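Local coordinates for extracellular solute-binding protein family 1 (Alicyclobacillus acidocaldarius subsp. acidocaldarius, PDB 4OVJ) that probably captures an extracellular solute and delivers it to an ABC transporter in the membrane, as family 1 solute-binding proteins do, at residues A81-I92 with S295-K305. Numbering follows the deposited sequence. Where two conformers were deposited one is given.
Sequences APDIMQMDYEYI and SQFWSIYSKTK
An antiparallel strand pair in one lobe of a periplasmic-binding-protein fold joins Ile84-Met87 to Phe297-Ile300. Met85 and Ser299 form a hydrogen-bonded pair, Met85 N reaching Ser299 O at 2.8 Å and almost straight (174°), and Met87 and Phe297 form another. Next along the ladder, Tyr301 N donates to Asp83 O at 2.9 Å. With CG anti to the backbone N (chi1 -175°), the Tyr301 ring lies against Ala81, whose CB sits 3.4 Å from the ring centroid in a CH-pi contact; Lys303 N lies over the opposite face. A serine in place of Tyr301 would probably leave Ala81 CB without its aromatic platform and open a gap there. Strand 84-87 pairs in parallel with strand 25-31 on its other edge, so that the returning strand 293-300 runs against its neighbours, consistent with the β2-β1-β3-βn-β4 order of type II binding proteins. Thr304 OG1 donates to Asp83 OD1 at 2.7 Å from above the carboxylate plane, and a water links OD1 to Lys305 N. Toward the other end, the Gln86 and Gln296 amides, planes 40° apart, are not bonded to each other; Arg331 hydrogen-bonds both OE1 atoms, Gln86 NE2 donates to Trp32 O, and a water joins the two NE2 atoms, distantly at Gln86. Phe297 has Met87 O at its edge, Ile92 CD1 over one face and Tyr89 CB 3.9 Å from its CE1.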
ATOM      1  N   ALA A  81      17.029 -23.070   3.131  1.00 15.71           N
ATOM      2  CA  ALA A  81      16.275 -21.857   3.457  1.00 11.74           C
ATOM      3  C   ALA A  81      16.930 -21.077   4.585  1.00 10.47           C
ATOM      4  O   ALA A  81      17.401 -21.660   5.543  1.00 11.31           O
ATOM      5  CB  ALA A  81      14.847 -22.190   3.845  1.00 11.75           C
ATOM      6  N   PRO A  82      16.935 -19.743   4.489  1.00 10.64           N
ATOM      7  CA  PRO A  82      17.363 -18.973   5.659  1.00  9.77           C
ATOM      8  C   PRO A  82      16.339 -19.078   6.773  1.00  9.16           C
ATOM      9  O   PRO A  82      15.149 -19.281   6.498  1.00  9.31           O
ATOM     10  CB  PRO A  82      17.416 -17.520   5.161  1.00 10.95           C
ATOM     11  CG  PRO A  82      16.728 -17.507   3.857  1.00 12.94           C
ATOM     12  CD  PRO A  82      16.455 -18.901   3.383  1.00 11.07           C
ATOM     13  N   ASP A  83      16.783 -18.897   8.013  1.00  8.62           N
ATOM     14  CA  ASP A  83      15.878 -18.935   9.164  1.00  8.65           C
ATOM     15  C   ASP A  83      14.801 -17.871   9.114  1.00  7.94           C
ATOM     16  O   ASP A  83      13.668 -18.130   9.488  1.00  7.97           O
ATOM     17  CB  ASP A  83      16.646 -18.780  10.468  1.00  9.33           C
ATOM     18  CG  ASP A  83      17.627 -19.905  10.685  1.00 11.00           C
ATOM     19  OD1 ASP A  83      17.186 -21.073  10.810  1.00 13.15           O
ATOM     20  OD2 ASP A  83      18.839 -19.623  10.691  1.00 13.25           O
ATOM     21  N   ILE A  84      15.178 -16.662   8.704  0.50  8.17           N
ATOM     22  CA  ILE A  84      14.225 -15.575   8.515  0.50  8.56           C
ATOM     23  C   ILE A  84      14.272 -15.147   7.054  0.50  8.27           C
ATOM     24  O   ILE A  84      15.351 -14.996   6.476  0.50  8.04           O
ATOM     25  CB  ILE A  84      14.535 -14.369   9.416  0.50  9.82           C
ATOM     26  CG1 ILE A  84      14.488 -14.774  10.895  0.50 11.02           C
ATOM     27  CG2 ILE A  84      13.552 -13.236   9.138  0.50 10.48           C
ATOM     28  CD1 ILE A  84      15.836 -15.166  11.459  0.50 11.87           C
HETATM   29  N   MSE A  85      13.091 -14.974   6.468  0.50  8.41           N
HETATM   30  CA  MSE A  85      12.942 -14.690   5.052  0.50  9.23           C
HETATM   31  C   MSE A  85      12.053 -13.499   4.909  0.50  8.30           C
HETATM   32  O   MSE A  85      10.926 -13.486   5.410  0.50  8.79           O
HETATM   33  CB  MSE A  85      12.247 -15.847   4.332  0.50 10.97           C
HETATM   34  CG  MSE A  85      13.207 -16.960   3.923  0.50 11.83           C
HETATM   35 SE   MSE A  85      12.190 -18.513   3.238  0.50 14.64          SE
HETATM   36  CE  MSE A  85      11.900 -19.357   4.988  0.50 12.01           C
ATOM     37  N   GLN A  86      12.531 -12.485   4.211  1.00  7.90           N
ATOM     38  CA  GLN A  86      11.645 -11.430   3.757  1.00  8.35           C
ATOM     39  C   GLN A  86      10.748 -12.062   2.676  1.00  8.75           C
ATOM     40  O   GLN A  86      11.218 -12.837   1.838  1.00  9.04           O
ATOM     41  CB  GLN A  86      12.433 -10.239   3.243  1.00  8.86           C
ATOM     42  CG  GLN A  86      11.657  -8.945   3.138  1.00  9.57           C
ATOM     43  CD  GLN A  86      12.609  -7.813   2.835  1.00  9.92           C
ATOM     44  OE1 GLN A  86      13.262  -7.269   3.723  1.00 12.29           O
ATOM     45  NE2 GLN A  86      12.740  -7.499   1.583  1.00 11.85           N
HETATM   46  N   MSE A  87       9.452 -11.782   2.747  1.00  8.59           N
HETATM   47  CA  MSE A  87       8.460 -12.443   1.907  1.00  9.97           C
HETATM   48  C   MSE A  87       7.573 -11.398   1.289  1.00  9.44           C
HETATM   49  O   MSE A  87       7.404 -10.308   1.833  1.00  9.01           O
HETATM   50  CB  MSE A  87       7.710 -13.435   2.787  1.00 12.72           C
HETATM   51  CG  MSE A  87       6.617 -14.261   2.109  1.00 13.02           C
HETATM   52 SE   MSE A  87       7.289 -15.374   0.635  1.00 15.27          SE
HETATM   53  CE  MSE A  87       8.957 -16.122   1.355  1.00 15.38           C
ATOM     54  N   ASP A  88       7.018 -11.735   0.133  1.00 10.22           N
ATOM     55  CA  ASP A  88       6.121 -10.856  -0.588  1.00 10.31           C
ATOM     56  C   ASP A  88       4.722 -11.472  -0.694  1.00  9.72           C
ATOM     57  O   ASP A  88       4.557 -12.698  -0.754  1.00 10.56           O
ATOM     58  CB  ASP A  88       6.630 -10.569  -1.988  1.00 11.91           C
ATOM     59  CG  ASP A  88       5.818  -9.466  -2.678  1.00 14.01           C
ATOM     60  OD1 ASP A  88       5.979  -8.276  -2.306  1.00 19.97           O
ATOM     61  OD2 ASP A  88       5.013  -9.788  -3.583  1.00 17.65           O
ATOM     62  N   TYR A  89       3.721 -10.603  -0.734  1.00  9.52           N
ATOM     63  CA  TYR A  89       2.320 -11.017  -0.858  1.00 10.36           C
ATOM     64  C   TYR A  89       2.074 -11.949  -2.045  1.00 10.81           C
ATOM     65  O   TYR A  89       1.262 -12.875  -1.948  1.00 15.14           O
ATOM     66  CB  TYR A  89       1.425  -9.773  -0.948  1.00 10.52           C
ATOM     67  CG  TYR A  89      -0.045 -10.009  -0.687  1.00 10.30           C
ATOM     68  CD1 TYR A  89      -0.478 -10.750   0.411  1.00 10.11           C
ATOM     69  CD2 TYR A  89      -1.006  -9.466  -1.529  1.00 10.22           C
ATOM     70  CE1 TYR A  89      -1.827 -10.958   0.652  1.00 10.14           C
ATOM     71  CE2 TYR A  89      -2.356  -9.660  -1.300  1.00 10.80           C
ATOM     72  CZ  TYR A  89      -2.767 -10.415  -0.210  1.00  9.53           C
ATOM     73  OH  TYR A  89      -4.109 -10.614   0.012  1.00 10.83           O
ATOM     74  N   GLU A  90       2.776 -11.715  -3.149  1.00 11.99           N
ATOM     75  CA  GLU A  90       2.662 -12.544  -4.358  1.00 14.81           C
ATOM     76  C   GLU A  90       3.044 -14.023  -4.140  1.00 14.64           C
ATOM     77  O   GLU A  90       2.493 -14.922  -4.800  1.00 15.92           O
ATOM     78  CB  GLU A  90       3.542 -11.949  -5.474  1.00 19.83           C
ATOM     79  CG  GLU A  90       3.595 -12.791  -6.747  1.00 27.20           C
ATOM     80  CD  GLU A  90       4.330 -12.128  -7.901  1.00 35.02           C
ATOM     81  OE1 GLU A  90       4.952 -11.055  -7.708  1.00 32.78           O
ATOM     82  OE2 GLU A  90       4.287 -12.701  -9.013  1.00 49.07           O
ATOM     83  N   TYR A  91       3.999 -14.268  -3.251  1.00 13.51           N
ATOM     84  CA  TYR A  91       4.594 -15.591  -3.097  1.00 13.28           C
ATOM     85  C   TYR A  91       4.276 -16.318  -1.798  1.00 11.47           C
ATOM     86  O   TYR A  91       4.574 -17.513  -1.657  1.00 11.97           O
ATOM     87  CB  TYR A  91       6.103 -15.465  -3.231  1.00 14.06           C
ATOM     88  CG  TYR A  91       6.562 -15.096  -4.628  1.00 16.53           C
ATOM     89  CD1 TYR A  91       6.256 -15.898  -5.717  1.00 24.17           C
ATOM     90  CD2 TYR A  91       7.293 -13.949  -4.852  1.00 17.31           C
ATOM     91  CE1 TYR A  91       6.676 -15.558  -6.993  1.00 26.92           C
ATOM     92  CE2 TYR A  91       7.728 -13.606  -6.115  1.00 18.12           C
ATOM     93  CZ  TYR A  91       7.418 -14.406  -7.180  1.00 22.73           C
ATOM     94  OH  TYR A  91       7.857 -14.047  -8.427  1.00 26.39           O
ATOM     95  N   ILE A  92       3.655 -15.632  -0.849  1.00 10.19           N
ATOM     96  CA  ILE A  92       3.477 -16.212   0.471  1.00 11.60           C
ATOM     97  C   ILE A  92       2.589 -17.464   0.426  1.00 11.58           C
ATOM     98  O   ILE A  92       2.870 -18.435   1.127  1.00 12.22           O
ATOM     99  CB  ILE A  92       2.980 -15.168   1.503  1.00 12.93           C
ATOM    100  CG1 ILE A  92       3.063 -15.747   2.920  1.00 15.13           C
ATOM    101  CG2 ILE A  92       1.585 -14.666   1.161  1.00 13.69           C
ATOM    102  CD1 ILE A  92       2.958 -14.693   3.999  1.00 17.49           C
ATOM    103  N   SER A 295       3.689  -3.792   2.624  1.00 10.44           N
ATOM    104  CA  SER A 295       4.782  -3.606   1.681  1.00 10.84           C
ATOM    105  C   SER A 295       5.490  -4.932   1.424  1.00 10.38           C
ATOM    106  O   SER A 295       5.829  -5.270   0.292  1.00 11.23           O
ATOM    107  CB  SER A 295       5.780  -2.602   2.233  1.00 12.58           C
ATOM    108  OG  SER A 295       5.115  -1.384   2.501  1.00 18.70           O
ATOM    109  N   GLN A 296       5.734  -5.639   2.510  1.00 10.55           N
ATOM    110  CA  GLN A 296       6.471  -6.897   2.523  1.00  9.97           C
ATOM    111  C   GLN A 296       6.141  -7.557   3.841  1.00  8.26           C
ATOM    112  O   GLN A 296       5.406  -6.994   4.642  1.00  8.50           O
ATOM    113  CB  GLN A 296       7.996  -6.710   2.453  1.00 13.32           C
ATOM    114  CG  GLN A 296       8.538  -5.495   1.746  1.00 16.02           C
ATOM    115  CD  GLN A 296      10.024  -5.342   1.950  1.00 16.07           C
ATOM    116  OE1 GLN A 296      10.556  -5.654   3.033  1.00 16.78           O
ATOM    117  NE2 GLN A 296      10.707  -4.861   0.932  1.00 17.88           N
ATOM    118  N   PHE A 297       6.686  -8.742   4.065  1.00  7.49           N
ATOM    119  CA  PHE A 297       6.450  -9.521   5.271  1.00  7.98           C
ATOM    120  C   PHE A 297       7.757 -10.071   5.810  1.00  7.95           C
ATOM    121  O   PHE A 297       8.683 -10.341   5.046  1.00  8.66           O
ATOM    122  CB  PHE A 297       5.575 -10.752   4.993  1.00  8.49           C
ATOM    123  CG  PHE A 297       4.200 -10.449   4.516  1.00  8.36           C
ATOM    124  CD1 PHE A 297       3.974 -10.128   3.187  1.00  9.52           C
ATOM    125  CD2 PHE A 297       3.108 -10.544   5.377  1.00  7.61           C
ATOM    126  CE1 PHE A 297       2.701  -9.835   2.737  1.00  9.89           C
ATOM    127  CE2 PHE A 297       1.830 -10.276   4.918  1.00  8.26           C
ATOM    128  CZ  PHE A 297       1.631  -9.905   3.601  1.00  9.24           C
ATOM    129  N   TRP A 298       7.800 -10.288   7.124  1.00  8.44           N
ATOM    130  CA  TRP A 298       8.803 -11.145   7.737  1.00  7.94           C
ATOM    131  C   TRP A 298       8.190 -12.531   7.922  1.00  7.60           C
ATOM    132  O   TRP A 298       7.106 -12.658   8.482  1.00  7.51           O
ATOM    133  CB  TRP A 298       9.242 -10.639   9.109  1.00  9.22           C
ATOM    134  CG  TRP A 298       9.730  -9.241   9.167  1.00  9.69           C
ATOM    135  CD1 TRP A 298       9.283  -8.279  10.018  1.00 10.94           C
ATOM    136  CD2 TRP A 298      10.748  -8.626   8.366  1.00  9.66           C
ATOM    137  NE1 TRP A 298       9.961  -7.111   9.812  1.00 10.97           N
ATOM    138  CE2 TRP A 298      10.864  -7.290   8.799  1.00 10.30           C
ATOM    139  CE3 TRP A 298      11.570  -9.070   7.323  1.00  9.30           C
ATOM    140  CZ2 TRP A 298      11.757  -6.400   8.221  1.00 10.11           C
ATOM    141  CZ3 TRP A 298      12.465  -8.182   6.761  1.00  9.77           C
ATOM    142  CH2 TRP A 298      12.553  -6.868   7.213  1.00 10.07           C
ATOM    143  N   SER A 299       8.915 -13.554   7.473  1.00  7.32           N
ATOM    144  CA  SER A 299       8.515 -14.939   7.650  1.00  7.01           C
ATOM    145  C   SER A 299       9.697 -15.723   8.245  1.00  6.82           C
ATOM    146  O   SER A 299      10.860 -15.316   8.137  1.00  8.07           O
ATOM    147  CB  SER A 299       8.104 -15.543   6.307  1.00  7.38           C
ATOM    148  OG  SER A 299       6.908 -14.968   5.780  1.00  7.96           O
ATOM    149  N   ILE A 300       9.382 -16.842   8.872  1.00  6.27           N
ATOM    150  CA  ILE A 300      10.373 -17.713   9.478  1.00  6.97           C
ATOM    151  C   ILE A 300      10.285 -19.092   8.820  1.00  6.85           C
ATOM    152  O   ILE A 300       9.195 -19.588   8.542  1.00  7.26           O
ATOM    153  CB  ILE A 300      10.159 -17.819  10.999  1.00  7.67           C
ATOM    154  CG1 ILE A 300      10.323 -16.450  11.651  1.00  8.56           C
ATOM    155  CG2 ILE A 300      11.132 -18.817  11.645  1.00  7.72           C
ATOM    156  CD1 ILE A 300       9.948 -16.397  13.116  1.00  9.34           C
ATOM    157  N   TYR A 301      11.443 -19.707   8.589  1.00  7.55           N
ATOM    158  CA  TYR A 301      11.507 -21.049   8.021  1.00  7.64           C
ATOM    159  C   TYR A 301      10.828 -22.053   8.938  1.00  7.88           C
ATOM    160  O   TYR A 301      11.119 -22.100  10.133  1.00  7.98           O
ATOM    161  CB  TYR A 301      12.966 -21.439   7.836  1.00  8.46           C
ATOM    162  CG  TYR A 301      13.244 -22.752   7.148  1.00  9.42           C
ATOM    163  CD1 TYR A 301      12.424 -23.230   6.137  1.00 10.56           C
ATOM    164  CD2 TYR A 301      14.382 -23.484   7.480  1.00 11.40           C
ATOM    165  CE1 TYR A 301      12.708 -24.429   5.494  1.00 12.21           C
ATOM    166  CE2 TYR A 301      14.681 -24.669   6.839  1.00 13.65           C
ATOM    167  CZ  TYR A 301      13.847 -25.140   5.849  1.00 13.67           C
ATOM    168  OH  TYR A 301      14.158 -26.329   5.223  1.00 17.10           O
ATOM    169  N   SER A 302       9.959 -22.892   8.373  1.00  7.87           N
ATOM    170  CA  SER A 302       9.235 -23.872   9.172  1.00  8.43           C
ATOM    171  C   SER A 302      10.186 -24.812   9.907  1.00  9.27           C
ATOM    172  O   SER A 302       9.848 -25.317  10.969  1.00 11.01           O
ATOM    173  CB  SER A 302       8.313 -24.711   8.283  1.00  9.36           C
ATOM    174  OG  SER A 302       9.061 -25.317   7.241  1.00 10.14           O
ATOM    175  N   LYS A 303      11.352 -25.060   9.326  1.00  9.50           N
ATOM    176  CA  LYS A 303      12.289 -26.036   9.882  1.00 11.80           C
ATOM    177  C   LYS A 303      13.485 -25.401  10.559  1.00 12.42           C
ATOM    178  O   LYS A 303      14.504 -26.060  10.778  1.00 13.48           O
ATOM    179  CB  LYS A 303      12.752 -27.001   8.793  1.00 14.52           C
ATOM    180  CG  LYS A 303      11.607 -27.778   8.175  1.00 17.54           C
ATOM    181  CD  LYS A 303      12.142 -28.697   7.094  1.00 23.40           C
ATOM    182  CE  LYS A 303      11.076 -29.144   6.128  1.00 26.02           C
ATOM    183  NZ  LYS A 303      11.734 -29.886   5.019  1.00 28.10           N
ATOM    184  N   THR A 304      13.369 -24.129  10.927  1.00 11.94           N
ATOM    185  CA  THR A 304      14.453 -23.493  11.644  1.00 10.32           C
ATOM    186  C   THR A 304      14.763 -24.273  12.928  1.00 11.03           C
ATOM    187  O   THR A 304      13.862 -24.745  13.618  1.00 10.99           O
ATOM    188  CB  THR A 304      14.179 -22.015  11.985  1.00  9.87           C
ATOM    189  OG1 THR A 304      15.316 -21.495  12.669  1.00 10.32           O
ATOM    190  CG2 THR A 304      12.964 -21.833  12.890  1.00  9.64           C
ATOM    191  N   LYS A 305      16.047 -24.407  13.231  1.00 11.76           N
ATOM    192  CA  LYS A 305      16.472 -25.018  14.483  1.00 12.77           C
ATOM    193  C   LYS A 305      16.257 -24.103  15.685  1.00 11.32           C
ATOM    194  O   LYS A 305      16.294 -24.571  16.827  1.00 11.64           O
ATOM    195  CB  LYS A 305      17.947 -25.414  14.391  1.00 15.10           C
ATOM    196  CG  LYS A 305      18.181 -26.477  13.336  1.00 18.74           C
ATOM    197  CD  LYS A 305      19.645 -26.828  13.169  1.00 26.43           C
ATOM    198  CE  LYS A 305      19.812 -27.872  12.077  1.00 34.02           C
ATOM    199  NZ  LYS A 305      21.217 -27.909  11.591  1.00 44.34           N
TER
HETATM  200  O   HOH W   1      18.050 -23.546  11.421  1.00 16.26           O
HETATM  201  O   HOH W   2      13.441  -4.432   0.682  1.00 18.83           O
HETATM  202  O   HOH W   3       4.274  -7.858  -0.071  1.00 15.93           O